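PDB 5K87: 2-methyl-aconitate isomerase, which catalyses the cis-trans isomerization of 2-methyl-aconitate by base-catalysed proton abstraction and rotation about the C2-C3 bond in bacterial propionate breakdown. Local coordinates for residues Gly22-Val27 against Thr73-Ile78. The protein carries 1 engineered substitution. Numbering follows the deposited sequence.
Sequences GTSKGV and TSETVI. Engineered in segment 73-78: Glu75 (natural residue Lys).
With its CG lying beside the backbone N (chi1 -64°) and its chain extended beyond, the engineered Glu75 runs back along the strand 24-27 until OE1 rests 3.5 Å from Ser24 CB. Ser24 OG likewise sits beside its own backbone N and is hydrogen-bonded to a bound malonate, while the Glu75 side chain packs against Cys109, its buried OE1 lacking a polar partner in the model. Water 1 bridges the backbones, donating to Lys25 O (2.9 Å) and accepting from Glu75 N (3.0 Å), a pair too far apart to bond directly. Further along, direct bonds take over: Val27 N donates a hydrogen bond to Glu75 O at 3.0 Å, nearly straight at 165°, and Val27 O accepts one from Val77 N at 2.9 Å. Lys25 and Thr73 lie side by side, CE on CG2 at 3.9 Å, and the amine goes on to Gly65 O and Gln62 O of the second subunit. Thr73 OG1 is hydrogen-bonded to Thr70 OG1. The N-terminal ends of this parallel strand pair, Ser24, Thr73 and Ser74, with position 75 (naturally lysine), belong to the substrate site of PrpF, in the DAP-epimerase clan, near the proposed proton donor/acceptor Cys109.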
ATOM      1  N   GLY A  22      -3.603 -14.672  -5.249  1.00 10.99           N
ATOM      2  CA  GLY A  22      -4.570 -14.746  -4.170  1.00 11.72           C
ATOM      3  C   GLY A  22      -4.837 -13.356  -3.612  1.00 11.26           C
ATOM      4  O   GLY A  22      -5.056 -12.402  -4.369  1.00 11.67           O
ATOM      5  N   THR A  23      -4.776 -13.227  -2.288  1.00 11.18           N
ATOM      6  CA  THR A  23      -5.022 -11.953  -1.621  1.00 12.36           C
ATOM      7  C   THR A  23      -3.736 -11.199  -1.272  1.00 11.80           C
ATOM      8  O   THR A  23      -3.724 -10.417  -0.323  1.00 11.87           O
ATOM      9  CB  THR A  23      -5.852 -12.167  -0.345  1.00 12.37           C
ATOM     10  OG1 THR A  23      -5.237 -13.170   0.476  1.00 11.98           O
ATOM     11  CG2 THR A  23      -7.241 -12.650  -0.700  1.00 13.92           C
ATOM     12  N   SER A  24      -2.676 -11.411  -2.054  1.00 11.69           N
ATOM     13  CA  SER A  24      -1.384 -10.758  -1.822  1.00 11.60           C
ATOM     14  C   SER A  24      -0.801 -10.173  -3.097  1.00 10.70           C
ATOM     15  O   SER A  24      -1.175 -10.575  -4.198  1.00 10.75           O
ATOM     16  CB  SER A  24      -0.393 -11.759  -1.250  1.00 11.80           C
ATOM     17  OG  SER A  24      -0.940 -12.366  -0.087  1.00 15.27           O
ATOM     18  N   LYS A  25       0.142  -9.246  -2.942  1.00 10.78           N
ATOM     19  CA  LYS A  25       0.892  -8.693  -4.069  1.00 10.48           C
ATOM     20  C   LYS A  25       2.371  -8.854  -3.796  1.00 11.84           C
ATOM     21  O   LYS A  25       2.824  -8.628  -2.670  1.00 12.02           O
ATOM     22  CB  LYS A  25       0.599  -7.199  -4.274  1.00 12.59           C
ATOM     23  CG  LYS A  25      -0.838  -6.891  -4.646  1.00 12.50           C
ATOM     24  CD  LYS A  25      -1.010  -5.447  -5.116  1.00 13.72           C
ATOM     25  CE  LYS A  25      -0.938  -4.431  -3.985  1.00 12.09           C
ATOM     26  NZ  LYS A  25      -1.233  -3.070  -4.521  1.00 12.33           N
ATOM     27  N   GLY A  26       3.129  -9.204  -4.827  1.00 10.33           N
ATOM     28  CA  GLY A  26       4.559  -9.338  -4.673  1.00 12.09           C
ATOM     29  C   GLY A  26       5.316  -8.997  -5.935  1.00 10.10           C
ATOM     30  O   GLY A  26       4.746  -8.930  -7.029  1.00 10.56           O
ATOM     31  N   VAL A  27       6.613  -8.775  -5.773  1.00 10.39           N
ATOM     32  CA  VAL A  27       7.515  -8.526  -6.883  1.00  9.89           C
ATOM     33  C   VAL A  27       8.264  -9.817  -7.190  1.00 10.86           C
ATOM     34  O   VAL A  27       8.907 -10.409  -6.306  1.00 11.58           O
ATOM     35  CB  VAL A  27       8.514  -7.389  -6.571  1.00 10.41           C
ATOM     36  CG1 VAL A  27       9.362  -7.107  -7.796  1.00 12.49           C
ATOM     37  CG2 VAL A  27       7.786  -6.132  -6.109  1.00 14.40           C
ATOM     38  N   THR A  73       1.680  -7.229   1.294  1.00 11.11           N
ATOM     39  CA  THR A  73       2.170  -6.432   0.171  1.00 11.02           C
ATOM     40  C   THR A  73       3.633  -6.040   0.343  1.00 12.10           C
ATOM     41  O   THR A  73       4.078  -5.062  -0.260  1.00 15.47           O
ATOM     42  CB  THR A  73       1.346  -5.143  -0.044  1.00 12.30           C
ATOM     43  OG1 THR A  73       1.441  -4.307   1.116  1.00 13.66           O
ATOM     44  CG2 THR A  73      -0.112  -5.458  -0.319  1.00 13.61           C
ATOM     45  N   SER A  74       4.387  -6.787   1.147  1.00 10.94           N
ATOM     46  CA  SER A  74       5.816  -6.532   1.318  1.00 11.03           C
ATOM     47  C   SER A  74       6.525  -7.858   1.071  1.00 10.67           C
ATOM     48  O   SER A  74       7.084  -8.476   1.977  1.00 12.12           O
ATOM     49  CB  SER A  74       6.096  -5.969   2.716  1.00 11.28           C
ATOM     50  OG  SER A  74       7.434  -5.485   2.841  1.00 11.56           O
ATOM     51  N   GLU A  75       6.453  -8.292  -0.188  1.00 11.14           N
ATOM     52  CA  GLU A  75       6.698  -9.676  -0.582  1.00 11.42           C
ATOM     53  C   GLU A  75       7.520  -9.736  -1.854  1.00 11.35           C
ATOM     54  O   GLU A  75       7.260  -8.988  -2.811  1.00 11.10           O
ATOM     55  CB  GLU A  75       5.372 -10.428  -0.795  1.00 11.88           C
ATOM     56  CG  GLU A  75       4.549 -10.556   0.480  1.00 13.34           C
ATOM     57  CD  GLU A  75       3.422 -11.565   0.406  1.00 14.10           C
ATOM     58  OE1 GLU A  75       3.079 -12.057  -0.680  1.00 16.71           O
ATOM     59  OE2 GLU A  75       2.864 -11.886   1.474  1.00 16.69           O
ATOM     60  N   THR A  76       8.490 -10.646  -1.868  1.00 10.46           N
ATOM     61  CA  THR A  76       9.319 -10.878  -3.038  1.00 10.90           C
ATOM     62  C   THR A  76       9.431 -12.361  -3.337  1.00 10.20           C
ATOM     63  O   THR A  76       9.330 -13.204  -2.435  1.00 11.46           O
ATOM     64  CB  THR A  76      10.727 -10.288  -2.853  1.00 11.69           C
ATOM     65  OG1 THR A  76      11.369 -10.904  -1.723  1.00 13.42           O
ATOM     66  CG2 THR A  76      10.645  -8.770  -2.651  1.00 13.65           C
ATOM     67  N   VAL A  77       9.642 -12.668  -4.611  1.00 10.32           N
ATOM     68  CA  VAL A  77       9.705 -14.046  -5.077  1.00 10.12           C
ATOM     69  C   VAL A  77      10.828 -14.170  -6.096  1.00 10.15           C
ATOM     70  O   VAL A  77      10.953 -13.333  -6.999  1.00 11.09           O
ATOM     71  CB  VAL A  77       8.374 -14.453  -5.748  1.00 11.15           C
ATOM     72  CG1 VAL A  77       8.483 -15.817  -6.408  1.00 12.46           C
ATOM     73  CG2 VAL A  77       7.226 -14.426  -4.746  1.00 12.13           C
ATOM     74  N   ILE A  78      11.657 -15.201  -5.942  1.00 10.15           N
ATOM     75  CA  ILE A  78      12.687 -15.513  -6.926  1.00 11.30           C
ATOM     76  C   ILE A  78      12.448 -16.918  -7.459  1.00 10.39           C
ATOM     77  O   ILE A  78      12.366 -17.877  -6.684  1.00 11.64           O
ATOM     78  CB  ILE A  78      14.099 -15.417  -6.319  1.00 11.11           C
ATOM     79  CG1 ILE A  78      14.383 -13.983  -5.866  1.00 12.98           C
ATOM     80  CG2 ILE A  78      15.162 -15.880  -7.324  1.00 12.56           C
ATOM     81  CD1 ILE A  78      15.629 -13.850  -5.015  1.00 15.08           C
TER
HETATM   82  O   HOH W   1       4.995  -6.812  -2.326  1.00 18.72           O